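Local coordinates for cytochrome C-type biogenesis protein ccmF (Thermus thermophilus, PDB 6ZMQ) that binds heme b in the membrane and probably acts as a cytochrome c heme lyase, joining heme to apocytochrome during maturation, at residues 148-159 against 324-332; 458-469 against 515-526. One frame throughout, in Å; residues are numbered along the deposited sequence.

Contact 1 (148-159 against 324-332). With PTY (phosphatidylethanolamine), chain E.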
loop_
_atom_site.group_PDB
_atom_site.type_symbol
_atom_site.label_atom_id
_atom_site.label_comp_id
_atom_site.label_asym_id
_atom_site.label_seq_id
_atom_site.Cartn_x
_atom_site.Cartn_y
_atom_site.Cartn_z
ATOM N N ILE A 148 6.546 9.748 -17.948
ATOM C CA ILE A 148 6.096 9.842 -16.550
ATOM C C ILE A 148 6.977 10.818 -15.775
ATOM O O ILE A 148 6.486 11.657 -15.001
ATOM C CB ILE A 148 6.089 8.450 -15.889
ATOM C CG1 ILE A 148 5.050 7.533 -16.532
ATOM C CG2 ILE A 148 5.768 8.535 -14.404
ATOM C CD1 ILE A 148 5.210 6.084 -16.110
ATOM N N GLN A 149 8.295 10.732 -16.004
ATOM C CA GLN A 149 9.243 11.674 -15.403
ATOM C C GLN A 149 8.984 13.105 -15.862
ATOM O O GLN A 149 9.087 14.047 -15.065
ATOM C CB GLN A 149 10.677 11.284 -15.763
ATOM C CG GLN A 149 11.165 9.951 -15.245
ATOM C CD GLN A 149 12.621 9.714 -15.598
ATOM O OE1 GLN A 149 13.101 8.595 -15.546
ATOM N NE2 GLN A 149 13.324 10.775 -15.971
ATOM N N VAL A 150 8.654 13.280 -17.149
ATOM C CA VAL A 150 8.339 14.599 -17.694
ATOM C C VAL A 150 7.060 15.150 -17.075
ATOM O O VAL A 150 6.986 16.346 -16.770
ATOM C CB VAL A 150 8.292 14.536 -19.238
ATOM C CG1 VAL A 150 7.404 15.603 -19.866
ATOM C CG2 VAL A 150 9.671 14.717 -19.764
ATOM N N PHE A 151 6.068 14.284 -16.802
ATOM C CA PHE A 151 4.866 14.746 -16.102
ATOM C C PHE A 151 5.177 15.181 -14.678
ATOM O O PHE A 151 4.682 16.218 -14.234
ATOM C CB PHE A 151 3.756 13.697 -16.042
ATOM C CG PHE A 151 2.549 14.179 -15.247
ATOM C CD1 PHE A 151 1.818 15.282 -15.680
ATOM C CD2 PHE A 151 2.211 13.599 -14.034
ATOM C CE1 PHE A 151 0.729 15.750 -14.950
ATOM C CE2 PHE A 151 1.124 14.060 -13.296
ATOM C CZ PHE A 151 0.384 15.138 -13.757
ATOM N N PHE A 152 5.993 14.401 -13.953
ATOM C CA PHE A 152 6.305 14.739 -12.560
ATOM C C PHE A 152 7.118 16.020 -12.457
ATOM O O PHE A 152 6.833 16.876 -11.615
ATOM C CB PHE A 152 7.055 13.600 -11.868
ATOM C CG PHE A 152 6.164 12.514 -11.384
ATOM C CD1 PHE A 152 4.960 12.816 -10.763
ATOM C CD2 PHE A 152 6.536 11.189 -11.530
ATOM C CE1 PHE A 152 4.133 11.812 -10.318
ATOM C CE2 PHE A 152 5.713 10.177 -11.084
ATOM C CZ PHE A 152 4.513 10.491 -10.484
ATOM N N PHE A 153 8.084 16.207 -13.346
ATOM C CA PHE A 153 8.905 17.401 -13.224
ATOM C C PHE A 153 8.261 18.611 -13.901
ATOM O O PHE A 153 8.512 19.745 -13.485
ATOM C CB PHE A 153 10.314 17.104 -13.730
ATOM C CG PHE A 153 11.128 16.312 -12.737
ATOM C CD1 PHE A 153 11.758 16.953 -11.683
ATOM C CD2 PHE A 153 11.196 14.926 -12.807
ATOM C CE1 PHE A 153 12.483 16.235 -10.744
ATOM C CE2 PHE A 153 11.922 14.198 -11.872
ATOM C CZ PHE A 153 12.560 14.861 -10.841
ATOM N N GLY A 154 7.399 18.399 -14.902
ATOM C CA GLY A 154 6.536 19.474 -15.369
ATOM C C GLY A 154 5.551 19.941 -14.313
ATOM O O GLY A 154 5.447 21.139 -14.039
ATOM N N VAL A 155 4.878 18.994 -13.639
ATOM C CA VAL A 155 3.907 19.334 -12.596
ATOM C C VAL A 155 4.622 19.813 -11.332
ATOM O O VAL A 155 3.989 20.273 -10.379
ATOM C CB VAL A 155 2.976 18.133 -12.307
ATOM C CG1 VAL A 155 3.580 17.136 -11.306
ATOM C CG2 VAL A 155 1.589 18.583 -11.866
ATOM N N MET A 156 5.931 19.571 -11.248
ATOM C CA MET A 156 6.755 20.169 -10.211
ATOM C C MET A 156 7.299 21.538 -10.623
ATOM O O MET A 156 7.710 22.319 -9.764
ATOM C CB MET A 156 7.903 19.219 -9.886
ATOM C CG MET A 156 8.507 19.328 -8.494
ATOM S SD MET A 156 9.875 18.156 -8.378
ATOM C CE MET A 156 9.153 16.679 -9.112
ATOM N N ALA A 157 7.387 21.829 -11.926
ATOM C CA ALA A 157 8.012 23.082 -12.330
ATOM C C ALA A 157 7.038 24.206 -12.660
ATOM O O ALA A 157 7.230 25.317 -12.155
ATOM C CB ALA A 157 8.922 22.874 -13.543
ATOM N N THR A 158 5.994 23.971 -13.462
ATOM C CA THR A 158 5.130 25.103 -13.809
ATOM C C THR A 158 4.114 25.353 -12.696
ATOM O O THR A 158 3.793 26.504 -12.381
ATOM C CB THR A 158 4.451 24.922 -15.186
ATOM O OG1 THR A 158 3.536 26.004 -15.410
ATOM C CG2 THR A 158 3.694 23.588 -15.342
ATOM N N ILE A 159 3.619 24.285 -12.091
ATOM C CA ILE A 159 2.729 24.310 -10.945
ATOM C C ILE A 159 3.509 23.610 -9.838
ATOM O O ILE A 159 4.537 23.000 -10.143
ATOM C CB ILE A 159 1.400 23.613 -11.331
ATOM C CG1 ILE A 159 0.166 24.281 -10.740
ATOM C CG2 ILE A 159 1.393 22.129 -11.031
ATOM C CD1 ILE A 159 -1.085 23.562 -11.195
ATOM N N PRO A 324 -5.157 23.347 -8.378
ATOM C CA PRO A 324 -5.007 22.962 -9.790
ATOM C C PRO A 324 -4.006 21.846 -10.073
ATOM O O PRO A 324 -3.642 21.664 -11.238
ATOM C CB PRO A 324 -4.550 24.279 -10.430
ATOM C CG PRO A 324 -3.759 24.950 -9.358
ATOM C CD PRO A 324 -4.308 24.504 -8.034
ATOM N N VAL A 325 -3.557 21.089 -9.070
ATOM C CA VAL A 325 -2.657 19.955 -9.308
ATOM C C VAL A 325 -3.450 18.675 -9.585
ATOM O O VAL A 325 -3.077 17.869 -10.450
ATOM C CB VAL A 325 -1.683 19.819 -8.105
ATOM C CG1 VAL A 325 -2.439 19.690 -6.786
ATOM C CG2 VAL A 325 -0.681 18.668 -8.266
ATOM N N GLY A 326 -4.575 18.518 -8.884
ATOM C CA GLY A 326 -5.604 17.539 -9.172
ATOM C C GLY A 326 -6.119 17.434 -10.605
ATOM O O GLY A 326 -6.329 16.320 -11.096
ATOM N N PRO A 327 -6.391 18.572 -11.283
ATOM C CA PRO A 327 -6.611 18.514 -12.746
ATOM C C PRO A 327 -5.479 17.874 -13.546
ATOM O O PRO A 327 -5.759 17.093 -14.468
ATOM C CB PRO A 327 -6.795 19.994 -13.117
ATOM C CG PRO A 327 -7.438 20.584 -11.925
ATOM C CD PRO A 327 -6.924 19.837 -10.724
ATOM N N ALA A 328 -4.218 18.155 -13.197
ATOM C CA ALA A 328 -3.087 17.567 -13.915
ATOM C C ALA A 328 -2.991 16.067 -13.664
ATOM O O ALA A 328 -2.740 15.285 -14.591
ATOM C CB ALA A 328 -1.785 18.265 -13.521
ATOM N N PHE A 329 -3.216 15.648 -12.414
ATOM C CA PHE A 329 -3.181 14.222 -12.098
ATOM C C PHE A 329 -4.365 13.476 -12.705
ATOM O O PHE A 329 -4.216 12.314 -13.103
ATOM C CB PHE A 329 -3.134 14.025 -10.585
ATOM C CG PHE A 329 -1.739 13.965 -10.046
ATOM C CD1 PHE A 329 -1.077 15.130 -9.679
ATOM C CD2 PHE A 329 -1.057 12.758 -9.983
ATOM C CE1 PHE A 329 0.223 15.087 -9.201
ATOM C CE2 PHE A 329 0.243 12.707 -9.521
ATOM C CZ PHE A 329 0.883 13.874 -9.125
ATOM N N LEU A 330 -5.522 14.140 -12.835
ATOM C CA LEU A 330 -6.670 13.536 -13.507
ATOM C C LEU A 330 -6.406 13.354 -14.998
ATOM O O LEU A 330 -6.725 12.299 -15.563
ATOM C CB LEU A 330 -7.919 14.392 -13.262
ATOM C CG LEU A 330 -9.286 14.021 -13.844
ATOM C CD1 LEU A 330 -10.362 14.232 -12.798
ATOM C CD2 LEU A 330 -9.596 14.876 -15.067
ATOM N N GLY A 331 -5.799 14.364 -15.639
ATOM C CA GLY A 331 -5.394 14.227 -17.034
ATOM C C GLY A 331 -4.336 13.160 -17.257
ATOM O O GLY A 331 -4.366 12.443 -18.261
ATOM N N PHE A 332 -3.408 13.021 -16.305
ATOM C CA PHE A 332 -2.381 11.984 -16.383
ATOM C C PHE A 332 -2.987 10.586 -16.246
ATOM O O PHE A 332 -2.595 9.660 -16.972
ATOM C CB PHE A 332 -1.323 12.225 -15.303
ATOM C CG PHE A 332 -0.129 11.316 -15.402
ATOM C CD1 PHE A 332 0.466 11.048 -16.625
ATOM C CD2 PHE A 332 0.373 10.696 -14.272
ATOM C CE1 PHE A 332 1.569 10.194 -16.706
ATOM C CE2 PHE A 332 1.463 9.832 -14.341
ATOM C CZ PHE A 332 2.061 9.583 -15.558
HETATM C C1 PTY E . -4.484 25.091 -15.400
HETATM C C2 PTY E . -9.758 29.262 -12.946
HETATM C C3 PTY E . -9.550 27.759 -12.762
HETATM O O4 PTY E . -3.363 25.117 -14.566
HETATM C C5 PTY E . -6.300 24.166 -13.899
HETATM C C6 PTY E . -5.403 23.895 -15.122
HETATM O O7 PTY E . -4.670 22.689 -14.986
HETATM C C8 PTY E . -4.597 21.871 -16.142
HETATM O O10 PTY E . -5.057 22.260 -17.162
HETATM C C11 PTY E . -3.940 20.476 -16.114
HETATM C C12 PTY E . -3.806 19.846 -17.518
HETATM C C13 PTY E . -3.717 18.305 -17.488
HETATM C C14 PTY E . -2.650 17.723 -18.429
HETATM C C15 PTY E . -2.042 16.422 -17.879
HETATM C C16 PTY E . -1.579 15.451 -18.981
HETATM C C17 PTY E . -0.077 15.148 -18.843
HETATM C C18 PTY E . 0.316 13.761 -19.372
HETATM C C19 PTY E . 1.843 13.614 -19.409
HETATM C C20 PTY E . 2.256 12.398 -20.249
HETATM C C21 PTY E . 3.689 12.552 -20.772
HETATM C C22 PTY E . 3.804 12.050 -22.218
HETATM C C23 PTY E . 3.982 10.527 -22.255
HETATM C C24 PTY E . 4.241 10.052 -23.690
HETATM C C25 PTY E . 4.640 8.573 -23.736
HETATM C C26 PTY E . 3.616 7.778 -24.550
HETATM C C27 PTY E . 4.304 6.682 -25.362
HETATM C C28 PTY E . 3.259 5.634 -25.737
HETATM C C29 PTY E . 3.686 4.856 -26.977
HETATM C C30 PTY E . -2.282 25.792 -15.150
HETATM C C31 PTY E . -1.393 25.062 -16.157
HETATM O O30 PTY E . -2.067 26.927 -14.880
HETATM C C32 PTY E . -0.932 23.733 -15.555
HETATM C C33 PTY E . -0.259 22.846 -16.605
HETATM C C34 PTY E . 0.396 21.646 -15.915
HETATM C C35 PTY E . 1.010 20.708 -16.957
HETATM C C36 PTY E . 2.189 19.932 -16.368
HETATM C C37 PTY E . 3.178 19.583 -17.481
HETATM C C38 PTY E . 3.313 18.064 -17.593
HETATM C C39 PTY E . 4.133 17.675 -18.825
HETATM C C40 PTY E . 3.200 17.127 -19.906
HETATM C C41 PTY E . 3.989 16.424 -21.013
HETATM C C42 PTY E . 4.316 17.416 -22.128
HETATM C C43 PTY E . 4.573 16.654 -23.425
HETATM C C44 PTY E . 6.075 16.633 -23.685
HETATM P P1 PTY E . -7.666 26.463 -14.041
HETATM O O11 PTY E . -8.183 27.455 -12.827
HETATM O O12 PTY E . -8.819 25.608 -14.509
HETATM O O13 PTY E . -7.226 27.335 -15.191
HETATM O O14 PTY E . -6.383 25.531 -13.561
HETATM N N1 PTY E . -10.629 29.491 -14.084
#

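Contact 2 (458-469 against 515-526). With PTY (phosphatidylethanolamine), chain H.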
loop_
_atom_site.group_PDB
_atom_site.type_symbol
_atom_site.label_atom_id
_atom_site.label_comp_id
_atom_site.label_asym_id
_atom_site.label_seq_id
_atom_site.Cartn_x
_atom_site.Cartn_y
_atom_site.Cartn_z
ATOM N N TYR A 458 -20.445 -18.866 18.462
ATOM C CA TYR A 458 -20.068 -18.171 17.234
ATOM C C TYR A 458 -21.148 -18.231 16.155
ATOM O O TYR A 458 -21.547 -19.310 15.706
ATOM C CB TYR A 458 -18.737 -18.714 16.710
ATOM C CG TYR A 458 -17.703 -18.859 17.804
ATOM C CD1 TYR A 458 -17.393 -17.786 18.651
ATOM C CD2 TYR A 458 -17.034 -20.063 17.994
ATOM C CE1 TYR A 458 -16.456 -17.925 19.663
ATOM C CE2 TYR A 458 -16.097 -20.207 18.996
ATOM C CZ TYR A 458 -15.812 -19.138 19.823
ATOM O OH TYR A 458 -14.871 -19.294 20.812
ATOM N N THR A 459 -21.612 -17.044 15.758
ATOM C CA THR A 459 -22.601 -16.848 14.704
ATOM C C THR A 459 -22.030 -17.311 13.365
ATOM O O THR A 459 -20.809 -17.423 13.197
ATOM C CB THR A 459 -22.997 -15.368 14.632
ATOM O OG1 THR A 459 -22.971 -14.810 15.948
ATOM C CG2 THR A 459 -24.417 -15.187 14.080
ATOM N N LEU A 460 -22.940 -17.555 12.400
ATOM C CA LEU A 460 -22.626 -18.325 11.191
ATOM C C LEU A 460 -21.589 -17.616 10.321
ATOM O O LEU A 460 -20.801 -18.266 9.627
ATOM C CB LEU A 460 -23.908 -18.630 10.406
ATOM C CG LEU A 460 -23.770 -19.710 9.322
ATOM C CD1 LEU A 460 -23.589 -21.075 9.976
ATOM C CD2 LEU A 460 -24.952 -19.749 8.370
ATOM N N GLY A 461 -21.545 -16.283 10.396
ATOM C CA GLY A 461 -20.388 -15.513 9.974
ATOM C C GLY A 461 -19.068 -15.916 10.613
ATOM O O GLY A 461 -18.141 -16.314 9.900
ATOM N N ALA A 462 -18.976 -15.841 11.948
ATOM C CA ALA A 462 -17.724 -16.145 12.645
ATOM C C ALA A 462 -17.376 -17.633 12.583
ATOM O O ALA A 462 -16.211 -18.001 12.381
ATOM C CB ALA A 462 -17.810 -15.675 14.097
ATOM N N SER A 463 -18.370 -18.505 12.768
ATOM C CA SER A 463 -18.121 -19.942 12.697
ATOM C C SER A 463 -17.794 -20.402 11.279
ATOM O O SER A 463 -16.948 -21.289 11.093
ATOM C CB SER A 463 -19.324 -20.704 13.241
ATOM O OG SER A 463 -20.529 -20.054 12.953
ATOM N N PHE A 464 -18.402 -19.775 10.268
ATOM C CA PHE A 464 -18.066 -20.110 8.891
ATOM C C PHE A 464 -16.689 -19.575 8.518
ATOM O O PHE A 464 -15.980 -20.185 7.714
ATOM C CB PHE A 464 -19.125 -19.561 7.937
ATOM C CG PHE A 464 -18.787 -19.784 6.497
ATOM C CD1 PHE A 464 -18.647 -21.072 6.010
ATOM C CD2 PHE A 464 -18.507 -18.712 5.659
ATOM C CE1 PHE A 464 -18.301 -21.295 4.692
ATOM C CE2 PHE A 464 -18.148 -18.931 4.345
ATOM C CZ PHE A 464 -18.049 -20.227 3.859
ATOM N N ALA A 465 -16.287 -18.443 9.100
ATOM C CA ALA A 465 -14.927 -17.948 8.902
ATOM C C ALA A 465 -13.892 -18.864 9.547
ATOM O O ALA A 465 -12.796 -19.051 9.000
ATOM C CB ALA A 465 -14.806 -16.533 9.452
ATOM N N LEU A 466 -14.223 -19.425 10.719
ATOM C CA LEU A 466 -13.401 -20.476 11.321
ATOM C C LEU A 466 -13.301 -21.691 10.405
ATOM O O LEU A 466 -12.217 -22.279 10.256
ATOM C CB LEU A 466 -13.983 -20.888 12.675
ATOM C CG LEU A 466 -13.254 -21.979 13.469
ATOM C CD1 LEU A 466 -11.767 -21.687 13.649
ATOM C CD2 LEU A 466 -13.931 -22.219 14.810
ATOM N N GLY A 467 -14.426 -22.064 9.783
ATOM C CA GLY A 467 -14.425 -23.143 8.808
ATOM C C GLY A 467 -13.557 -22.853 7.597
ATOM O O GLY A 467 -12.847 -23.733 7.101
ATOM N N LEU A 468 -13.568 -21.595 7.143
ATOM C CA LEU A 468 -12.756 -21.183 5.999
ATOM C C LEU A 468 -11.267 -21.225 6.315
ATOM O O LEU A 468 -10.465 -21.674 5.487
ATOM C CB LEU A 468 -13.144 -19.776 5.556
ATOM C CG LEU A 468 -14.413 -19.618 4.728
ATOM C CD1 LEU A 468 -14.497 -18.196 4.218
ATOM C CD2 LEU A 468 -14.436 -20.623 3.597
ATOM N N PHE A 469 -10.886 -20.771 7.513
ATOM C CA PHE A 469 -9.484 -20.833 7.925
ATOM C C PHE A 469 -9.009 -22.271 8.123
ATOM O O PHE A 469 -7.857 -22.594 7.808
ATOM C CB PHE A 469 -9.274 -20.033 9.205
ATOM C CG PHE A 469 -7.901 -20.190 9.805
ATOM C CD1 PHE A 469 -6.805 -19.580 9.193
ATOM C CD2 PHE A 469 -7.705 -20.942 10.970
ATOM C CE1 PHE A 469 -5.533 -19.706 9.714
ATOM C CE2 PHE A 469 -6.437 -21.091 11.521
ATOM C CZ PHE A 469 -5.336 -20.466 10.892
ATOM N N LEU A 515 -5.312 -16.421 7.954
ATOM C CA LEU A 515 -5.317 -15.974 9.331
ATOM C C LEU A 515 -5.908 -14.576 9.472
ATOM O O LEU A 515 -6.643 -14.319 10.437
ATOM C CB LEU A 515 -3.870 -15.997 9.839
ATOM C CG LEU A 515 -3.371 -15.819 11.279
ATOM C CD1 LEU A 515 -4.290 -16.445 12.320
ATOM C CD2 LEU A 515 -1.952 -16.371 11.385
ATOM N N MET A 516 -5.705 -13.709 8.470
ATOM C CA MET A 516 -6.342 -12.392 8.495
ATOM C C MET A 516 -7.834 -12.441 8.187
ATOM O O MET A 516 -8.576 -11.608 8.700
ATOM C CB MET A 516 -5.667 -11.418 7.531
ATOM C CG MET A 516 -4.457 -10.696 8.107
ATOM S SD MET A 516 -3.979 -9.154 7.283
ATOM C CE MET A 516 -5.553 -8.503 6.720
ATOM N N GLY A 517 -8.284 -13.358 7.326
ATOM C CA GLY A 517 -9.717 -13.514 7.099
ATOM C C GLY A 517 -10.463 -13.931 8.353
ATOM O O GLY A 517 -11.514 -13.349 8.682
ATOM N N LEU A 518 -9.890 -14.902 9.099
ATOM C CA LEU A 518 -10.425 -15.251 10.424
ATOM C C LEU A 518 -10.409 -14.061 11.381
ATOM O O LEU A 518 -11.413 -13.795 12.054
ATOM C CB LEU A 518 -9.667 -16.438 11.041
ATOM C CG LEU A 518 -10.115 -16.994 12.420
ATOM C CD1 LEU A 518 -9.932 -18.484 12.500
ATOM C CD2 LEU A 518 -9.367 -16.407 13.649
ATOM N N ALA A 519 -9.270 -13.361 11.472
ATOM C CA ALA A 519 -9.108 -12.262 12.426
ATOM C C ALA A 519 -10.060 -11.102 12.131
ATOM O O ALA A 519 -10.662 -10.530 13.049
ATOM C CB ALA A 519 -7.651 -11.786 12.417
ATOM N N ILE A 520 -10.247 -10.780 10.846
ATOM C CA ILE A 520 -11.128 -9.682 10.451
ATOM C C ILE A 520 -12.585 -10.025 10.718
ATOM O O ILE A 520 -13.320 -9.196 11.271
ATOM C CB ILE A 520 -10.868 -9.289 8.983
ATOM C CG1 ILE A 520 -9.381 -8.937 8.826
ATOM C CG2 ILE A 520 -11.822 -8.173 8.491
ATOM C CD1 ILE A 520 -8.998 -8.241 7.560
ATOM N N ALA A 521 -13.014 -11.263 10.409
ATOM C CA ALA A 521 -14.414 -11.602 10.668
ATOM C C ALA A 521 -14.702 -11.716 12.166
ATOM O O ALA A 521 -15.773 -11.294 12.628
ATOM C CB ALA A 521 -14.790 -12.880 9.938
ATOM N N PHE A 522 -13.731 -12.211 12.943
ATOM C CA PHE A 522 -13.915 -12.318 14.389
ATOM C C PHE A 522 -13.894 -10.950 15.082
ATOM O O PHE A 522 -14.607 -10.749 16.077
ATOM C CB PHE A 522 -12.858 -13.258 14.983
ATOM C CG PHE A 522 -13.326 -14.691 15.113
ATOM C CD1 PHE A 522 -13.148 -15.591 14.076
ATOM C CD2 PHE A 522 -13.949 -15.121 16.270
ATOM C CE1 PHE A 522 -13.574 -16.904 14.189
ATOM C CE2 PHE A 522 -14.381 -16.427 16.393
ATOM C CZ PHE A 522 -14.190 -17.319 15.346
ATOM N N SER A 523 -13.079 -10.001 14.585
ATOM C CA SER A 523 -13.060 -8.661 15.176
ATOM C C SER A 523 -14.237 -7.812 14.701
ATOM O O SER A 523 -14.711 -6.934 15.437
ATOM C CB SER A 523 -11.733 -7.966 14.875
ATOM O OG SER A 523 -11.515 -7.825 13.484
ATOM N N GLN A 524 -14.679 -8.013 13.457
ATOM C CA GLN A 524 -15.833 -7.290 12.930
ATOM C C GLN A 524 -17.124 -7.718 13.615
ATOM O O GLN A 524 -17.993 -6.884 13.898
ATOM C CB GLN A 524 -15.938 -7.502 11.418
ATOM C CG GLN A 524 -15.104 -6.538 10.573
ATOM C CD GLN A 524 -15.437 -5.078 10.833
ATOM O OE1 GLN A 524 -16.605 -4.704 10.946
ATOM N NE2 GLN A 524 -14.406 -4.246 10.926
ATOM N N THR A 525 -17.291 -9.024 13.848
ATOM C CA THR A 525 -18.495 -9.506 14.516
ATOM C C THR A 525 -18.517 -9.101 15.987
ATOM O O THR A 525 -19.506 -8.546 16.480
ATOM C CB THR A 525 -18.612 -11.029 14.380
ATOM O OG1 THR A 525 -17.314 -11.633 14.449
ATOM C CG2 THR A 525 -19.280 -11.410 13.065
ATOM N N TYR A 526 -17.435 -9.388 16.705
ATOM C CA TYR A 526 -17.474 -9.493 18.163
ATOM C C TYR A 526 -16.798 -8.317 18.858
ATOM O O TYR A 526 -15.845 -8.486 19.609
ATOM C CB TYR A 526 -16.829 -10.799 18.591
ATOM C CG TYR A 526 -17.738 -11.940 18.347
ATOM C CD1 TYR A 526 -19.082 -11.819 18.666
ATOM C CD2 TYR A 526 -17.272 -13.143 17.831
ATOM C CE1 TYR A 526 -19.945 -12.837 18.461
ATOM C CE2 TYR A 526 -18.143 -14.188 17.613
ATOM C CZ TYR A 526 -19.483 -14.016 17.940
ATOM O OH TYR A 526 -20.410 -14.997 17.753
HETATM C C1 PTY H . -21.156 -9.583 10.394
HETATM C C2 PTY H . -25.103 -9.922 4.831
HETATM C C3 PTY H . -25.592 -10.522 6.149
HETATM O O4 PTY H . -19.916 -8.961 10.214
HETATM C C5 PTY H . -22.604 -11.460 9.601
HETATM C C6 PTY H . -21.255 -10.765 9.431
HETATM O O7 PTY H . -20.217 -11.671 9.678
HETATM C C8 PTY H . -19.323 -11.786 8.606
HETATM O O10 PTY H . -18.221 -11.354 8.706
HETATM C C11 PTY H . -19.790 -12.448 7.308
HETATM C C12 PTY H . -19.011 -13.730 7.021
HETATM C C13 PTY H . -19.947 -14.724 6.328
HETATM C C14 PTY H . -20.165 -14.307 4.872
HETATM C C15 PTY H . -21.030 -15.338 4.147
HETATM C C16 PTY H . -20.210 -16.162 3.149
HETATM C C17 PTY H . -21.065 -17.343 2.677
HETATM C C18 PTY H . -20.369 -18.183 1.600
HETATM C C19 PTY H . -21.120 -19.514 1.460
HETATM C C20 PTY H . -20.241 -20.649 0.920
HETATM C C21 PTY H . -20.889 -21.997 1.260
HETATM C C22 PTY H . -21.300 -22.763 -0.003
HETATM C C23 PTY H . -21.807 -24.164 0.358
HETATM C C24 PTY H . -21.736 -25.087 -0.861
HETATM C C25 PTY H . -21.827 -26.547 -0.419
HETATM C C26 PTY H . -20.875 -27.379 -1.274
HETATM C C27 PTY H . -21.682 -28.205 -2.273
HETATM C C28 PTY H . -20.804 -28.546 -3.474
HETATM C C29 PTY H . -20.565 -27.275 -4.286
HETATM C C30 PTY H . -19.967 -7.563 10.169
HETATM C C31 PTY H . -18.950 -6.779 9.338
HETATM O O30 PTY H . -20.793 -6.978 10.781
HETATM C C32 PTY H . -18.193 -7.717 8.399
HETATM C C33 PTY H . -17.233 -6.908 7.529
HETATM C C34 PTY H . -16.915 -7.696 6.261
HETATM C C35 PTY H . -16.017 -8.879 6.613
HETATM C C36 PTY H . -14.776 -8.841 5.726
HETATM C C37 PTY H . -14.286 -10.262 5.455
HETATM C C38 PTY H . -13.103 -10.162 4.501
HETATM C C39 PTY H . -12.193 -11.369 4.685
HETATM C C40 PTY H . -10.802 -11.039 4.156
HETATM C C41 PTY H . -10.333 -12.221 3.310
HETATM C C42 PTY H . -8.883 -12.014 2.882
HETATM C C43 PTY H . -8.831 -10.873 1.870
HETATM C C44 PTY H . -7.492 -10.878 1.134
HETATM P P1 PTY H . -24.941 -10.646 8.676
HETATM O O11 PTY H . -24.544 -10.544 7.079
HETATM O O12 PTY H . -25.599 -11.976 8.949
HETATM O O13 PTY H . -25.920 -9.549 9.010
HETATM O O14 PTY H . -23.604 -10.481 9.627
HETATM N N1 PTY H . -26.077 -10.148 3.775
#

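Contact 1 (148-159 against 324-332)
An aromatic cluster of Phe-151, Phe-329 and Phe-332 joins two antiparallel membrane helices beside a bound phosphatidylethanolamine. The local axes run at 165° and come no nearer than 11.1 Å, a spacing bridged by rings in one part and by smaller side chains in the other. With CG anti to the backbone N (chi1 177°), the Phe-151 ring reaches across into an offset stack with Phe-332, the planes 22° apart; Phe-332 CD2 lies 3.4 Å from Phe-151 CD2, and Phe-332 CB sits over the face of the Phe-151 ring in a CH-pi contact. The edge of Phe-151 turns to the face of Phe-329 in a T-shaped pair, centroids 5.3 Å apart, with Phe-151 CE2 above the centre of the Phe-329 ring. Ile-148 CG1 lies 3.8 Å from Phe-332 CZ, at that ring's edge. Toward the start of helix 325-345 the groups are smaller: Val-155 CG2 touches Ala-328 CB, and Ile-159 CD1 rests 3.5 Å from Pro-324 CG. The lipid's acyl chains run along the pair, C17 lying 3.7 Å from Phe-151 CD1. Trp-117 of helix 110-129 meets the rings of Phe-152 and Phe-329, while Phe-307 and Leu-303 of helix 288-307 pack on Phe-329.

Contact 2 (458-469 against 515-526)
Helices 460-484 and 501-525, predicted transmembrane helices of the CcmF C-terminal family region, run antiparallel here, their local axes 172° apart in direction and 8.8 Å from each other at closest approach. Small residues permit this spacing: Ala-465 CB meets Ala-521 CB at 3.7 Å. Beside them Ala-462 CB lies over the Phe-522 ring in a CH-pi contact, and the edge of that ring points at the face of Tyr-458, with planes at 71°. Toward the start of segment 515-526, Leu-518 CD1 packs 3.7 Å from Phe-469 CD2 and also touches Leu-466 CD1; the Phe-469 ring lies against Leu-515. The polar link lies where helix 460-484 begins: Tyr-526 OH accepts from Thr-459 N at 3.1 Å (159° at the hydrogen) and from Thr-459 OG1. A phenylalanine in place of Tyr-526 would probably keep much of the ring packing but leave both Thr-459 donors without this acceptor. A phosphatidylethanolamine lies against Gly-461, Phe-464 and Thr-525, its C12 being 3.7 Å from Gly-461 CA. Helix 402-422 packs on Phe-464 and Leu-468, helix 439-454 on Leu-460 and Ser-463, and helix 627-644 on Leu-515 and Met-516. Strand 528-534 follows soon after Tyr-526.

From the N terminus, contact 1 comes first: helix 135-157 meets the start of helix 325-345 after 164 intervening residues, a loop more than half helical that includes helices 224-247 and 266-284, the latter bearing the heme ligand His-276. Contact 2 opens only later, between helices 460-484 and 501-525, and closes a short loop of 45 residues. The two are therefore in series, and neither encloses nor crosses the other. The centres of contact 1 and contact 2 lie about 44 Å apart, on opposite sides of the chain's centre; the nearest atoms of contact 1 and contact 2 are about 27 Å apart. Contact 1 ties distant helices of the membrane domain together, whereas contact 2 pairs successive helices near the second heme ligand, His-510. A lipid borders each.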